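Local structure of hexokinase (Schistosoma mansoni, 1BDG) at residues Val174-Leu177 with Leu178-Leu182; Thr61-Gly64 with Thr65-Gly68. The protein probably catalyses the ATP-dependent phosphorylation of glucose and other hexoses to hexose 6-phosphates, the first step of glycolysis. All coordinates share one frame; numbering follows the deposited sequence.

How the contacts relate
Contact 2 comes first along the chain: residues 61-68 form the loop that leaves strand 54-55 of the six-stranded sheet and enters strand 68-75 of the five-stranded sheet. Contact 1, residues 174-182, is a helix packed on that second sheet, where it is followed by edge strand 189-195. The two do not touch; their centres lie 25 Å apart and their nearest atoms about 17 Å. Contact 1 is the nearer to the sugar site, with the side chain of Val-174 about 11 Å from the bound glucose and about 7 Å from that of Leu-75, a predicted ATP-binding residue. Contact 2 is a surface turn away from the annotated sites.

Contact 1: Val174-Leu177 with Leu178-Leu182; sequences VAEL and LQTEL
Thr-180 turns its hydroxyl back along the helix onto the carbonyl oxygen of Glu-176, with OG1 2.6 Å from Glu-176 O. The side-chain torsion sets this up: OG1 lies opposite the carbonyl carbon of Thr-180 (chi1 -51°) and CG2 opposite its N, so the hydroxyl reaches the preceding turn. The hydroxyl donates from above the carbonyl plane of Glu-176, 37° out of it, while the amide Thr-180 N, 2.8 Å from Glu-176 O, arrives from the other face. Beside this forked acceptor, Leu-178 N gives the straight helical bond to Val-174 O at 3.0 Å. Leu-177 O takes Glu-181 N at 3.2 Å, and a water donates to the same Leu-177 O at 2.7 Å. That water also donates to Glu-181 OE2, at 3.0 Å, so the glutamate side chain, bent at chi2, is tied through solvent to the backbone one turn earlier.

The other side chains look elsewhere. Val-174 and Leu-178, one turn apart, both face Phe-116 of helix 112-129; Val-174 also meets Phe-141 and Phe-143 of strand 137-143, and Leu-178 meets Leu-139 and Ile-119. Gln-179 sends NE2 to Val-189 O and Asp-183 OD1, and Ala-175 touches Val-194. This amphipathic helix lies in the beta-alpha-beta connection between parallel strands 137-143 and 189-195 of the small subdomain, in the ribonuclease H-like fold shared with actin.

Chemically, apolar side chains pack against the sheet and helix 112-129, with Gln-179 adding a polar link to Val-189, whereas Thr-180 spends its hydroxyl on its own backbone and Glu-181 OE2 uses water, which probably lets these two polar groups be satisfied close to the helix itself.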
# COMPACT_ATOMS: atom_id res chain seq x y z
N VAL A 174 6.35 -17.09 8.49
CA VAL A 174 4.99 -17.17 7.96
C VAL A 174 4.73 -18.35 7.01
O VAL A 174 3.65 -18.96 7.06
CB VAL A 174 4.63 -15.86 7.26
CG1 VAL A 174 3.36 -16.03 6.43
CG2 VAL A 174 4.46 -14.75 8.28
N ALA A 175 5.68 -18.68 6.14
CA ALA A 175 5.51 -19.78 5.19
C ALA A 175 5.25 -21.09 5.91
O ALA A 175 4.48 -21.94 5.46
CB ALA A 175 6.71 -19.91 4.31
N GLU A 176 5.90 -21.26 7.06
CA GLU A 176 5.73 -22.49 7.81
C GLU A 176 4.40 -22.46 8.54
O GLU A 176 3.71 -23.47 8.64
CB GLU A 176 6.89 -22.71 8.79
CG GLU A 176 6.90 -24.10 9.40
CD GLU A 176 8.22 -24.43 10.12
OE1 GLU A 176 8.94 -23.47 10.53
OE2 GLU A 176 8.53 -25.66 10.26
N LEU A 177 4.01 -21.28 9.00
CA LEU A 177 2.73 -21.16 9.68
C LEU A 177 1.66 -21.65 8.70
O LEU A 177 0.98 -22.63 8.99
CB LEU A 177 2.46 -19.71 10.11
CG LEU A 177 3.17 -19.22 11.38
CD1 LEU A 177 2.76 -17.79 11.71
CD2 LEU A 177 2.79 -20.11 12.53
N LEU A 178 1.59 -21.06 7.51
CA LEU A 178 0.60 -21.48 6.53
C LEU A 178 0.73 -22.95 6.20
O LEU A 178 -0.24 -23.70 6.23
CB LEU A 178 0.71 -20.66 5.24
CG LEU A 178 -0.45 -20.95 4.28
CD1 LEU A 178 -1.76 -20.44 4.87
CD2 LEU A 178 -0.18 -20.32 2.94
N GLN A 179 1.95 -23.38 5.90
CA GLN A 179 2.21 -24.78 5.57
C GLN A 179 1.70 -25.76 6.66
O GLN A 179 1.30 -26.87 6.34
CB GLN A 179 3.70 -24.97 5.33
CG GLN A 179 4.06 -26.33 4.80
CD GLN A 179 3.54 -26.53 3.40
OE1 GLN A 179 4.00 -25.88 2.45
NE2 GLN A 179 2.59 -27.45 3.24
N THR A 180 1.71 -25.35 7.93
CA THR A 180 1.25 -26.20 9.02
C THR A 180 -0.26 -26.34 8.91
O THR A 180 -0.78 -27.47 8.78
CB THR A 180 1.53 -25.55 10.36
OG1 THR A 180 2.91 -25.17 10.43
CG2 THR A 180 1.18 -26.49 11.49
N GLU A 181 -0.97 -25.21 8.95
CA GLU A 181 -2.43 -25.20 8.86
C GLU A 181 -2.91 -25.89 7.58
O GLU A 181 -3.90 -26.62 7.62
CB GLU A 181 -2.95 -23.77 8.96
CG GLU A 181 -2.45 -23.00 10.19
CD GLU A 181 -2.91 -23.57 11.56
OE1 GLU A 181 -4.09 -23.99 11.72
OE2 GLU A 181 -2.09 -23.56 12.50
N LEU A 182 -2.20 -25.71 6.47
CA LEU A 182 -2.59 -26.37 5.23
C LEU A 182 -2.55 -27.87 5.42
O LEU A 182 -3.45 -28.59 4.99
CB LEU A 182 -1.65 -25.98 4.10
CG LEU A 182 -1.57 -24.52 3.66
CD1 LEU A 182 -0.56 -24.40 2.53
CD2 LEU A 182 -2.92 -24.02 3.19
O HOH W 1 0.31 -22.00 11.54

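Contact 2: Thr61-Gly64 with Thr65-Gly68; sequences TPNG and TETG
Glu-66 folds its carboxylate back against the turn made by Pro-62, Asn-63 and Gly-64. From CB the chain sets out with CG opposite the carbonyl carbon (chi1 -57°), then bends at chi2, and this bend brings the acid back beside the residues that precede it. Glu-66 CD lies 3.7 Å from Pro-62 CB, and Glu-66 OE2 closer to that same Pro-62 CB, at 3.4 Å. Glu-66 OE2 takes the straightest bond, from Gly-64 N at 3.2 Å with an N-H...O angle of 175°; the amide meets it from above the carboxylate plane. A weak bond from Asn-63 N reaches the same oxygen, and Glu-66 OE1 receives a second weak one from Gly-64 N, at 3.1 Å, so two consecutive backbone amides gather round the acid. The Glu-66 side chain also touches Leu-207, Ala-442 and Ala-445, and Pro-62 meets Leu-207 and helix 435-444 as well.

The loop leads from strand 54-55, an edge strand of the six-stranded sheet whose other strands lie in the predicted large subdomain, to strand 68-75 of the small subdomain's sheet, which Gly-68 opens by pairing with Leu-87. Within it sits an Asx turn. Asn-63 OD1 accepts Thr-65 N at 2.9 Å, two residues on, and Thr-65 OG1 donates to the same Asn-63 OD1 at 2.8 Å. The hydroxyl is more tilted from the plane of the Asn-63 side chain than the amide is. The side-chain amide of Asn-63 and the carboxylate of Glu-66 have planes 12° apart, but Asn-63 OD1 and Glu-66 OE2, 3.0 Å from each other, are two acceptors and form no bond; OE2 accepts from the backbone amides instead. Gly-64, between these two side chains' bonds, has a positive phi, a conformation readily reached without a CB.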
# COMPACT_ATOMS: atom_id res chain seq x y z
N THR A 61 12.91 -11.74 -13.18
CA THR A 61 11.46 -11.62 -13.39
C THR A 61 10.92 -12.58 -14.45
O THR A 61 11.53 -12.80 -15.50
CB THR A 61 11.06 -10.19 -13.80
OG1 THR A 61 11.91 -9.75 -14.86
CG2 THR A 61 11.15 -9.23 -12.61
N PRO A 62 9.72 -13.14 -14.19
CA PRO A 62 9.07 -14.08 -15.10
C PRO A 62 9.00 -13.59 -16.55
O PRO A 62 8.50 -12.51 -16.84
CB PRO A 62 7.70 -14.26 -14.46
CG PRO A 62 8.05 -14.21 -12.98
CD PRO A 62 8.93 -12.99 -12.95
N ASN A 63 9.50 -14.44 -17.44
CA ASN A 63 9.54 -14.16 -18.88
C ASN A 63 8.30 -14.65 -19.64
O ASN A 63 8.04 -14.19 -20.76
CB ASN A 63 10.78 -14.81 -19.47
CG ASN A 63 10.98 -16.23 -18.99
OD1 ASN A 63 10.04 -17.03 -19.03
ND2 ASN A 63 12.16 -16.54 -18.48
N GLY A 64 7.57 -15.61 -19.08
CA GLY A 64 6.38 -16.10 -19.74
C GLY A 64 6.47 -17.53 -20.24
O GLY A 64 5.45 -18.11 -20.63
N THR A 65 7.67 -18.10 -20.26
CA THR A 65 7.85 -19.48 -20.71
C THR A 65 7.36 -20.47 -19.64
O THR A 65 7.17 -21.66 -19.90
CB THR A 65 9.34 -19.77 -21.03
OG1 THR A 65 10.13 -19.74 -19.81
CG2 THR A 65 9.88 -18.73 -22.03
N GLU A 66 7.17 -19.95 -18.42
CA GLU A 66 6.71 -20.74 -17.28
C GLU A 66 5.46 -21.58 -17.62
O GLU A 66 4.51 -21.07 -18.24
CB GLU A 66 6.42 -19.82 -16.09
CG GLU A 66 7.59 -18.94 -15.64
CD GLU A 66 7.55 -17.55 -16.23
OE1 GLU A 66 6.45 -17.09 -16.56
OE2 GLU A 66 8.61 -16.91 -16.37
N THR A 67 5.49 -22.86 -17.21
CA THR A 67 4.41 -23.82 -17.45
C THR A 67 3.96 -24.50 -16.17
O THR A 67 4.75 -24.71 -15.26
CB THR A 67 4.87 -24.93 -18.43
OG1 THR A 67 6.11 -25.50 -17.98
CG2 THR A 67 5.04 -24.34 -19.83
N GLY A 68 2.68 -24.82 -16.09
CA GLY A 68 2.14 -25.46 -14.90
C GLY A 68 0.81 -24.85 -14.45
O GLY A 68 0.18 -24.07 -15.20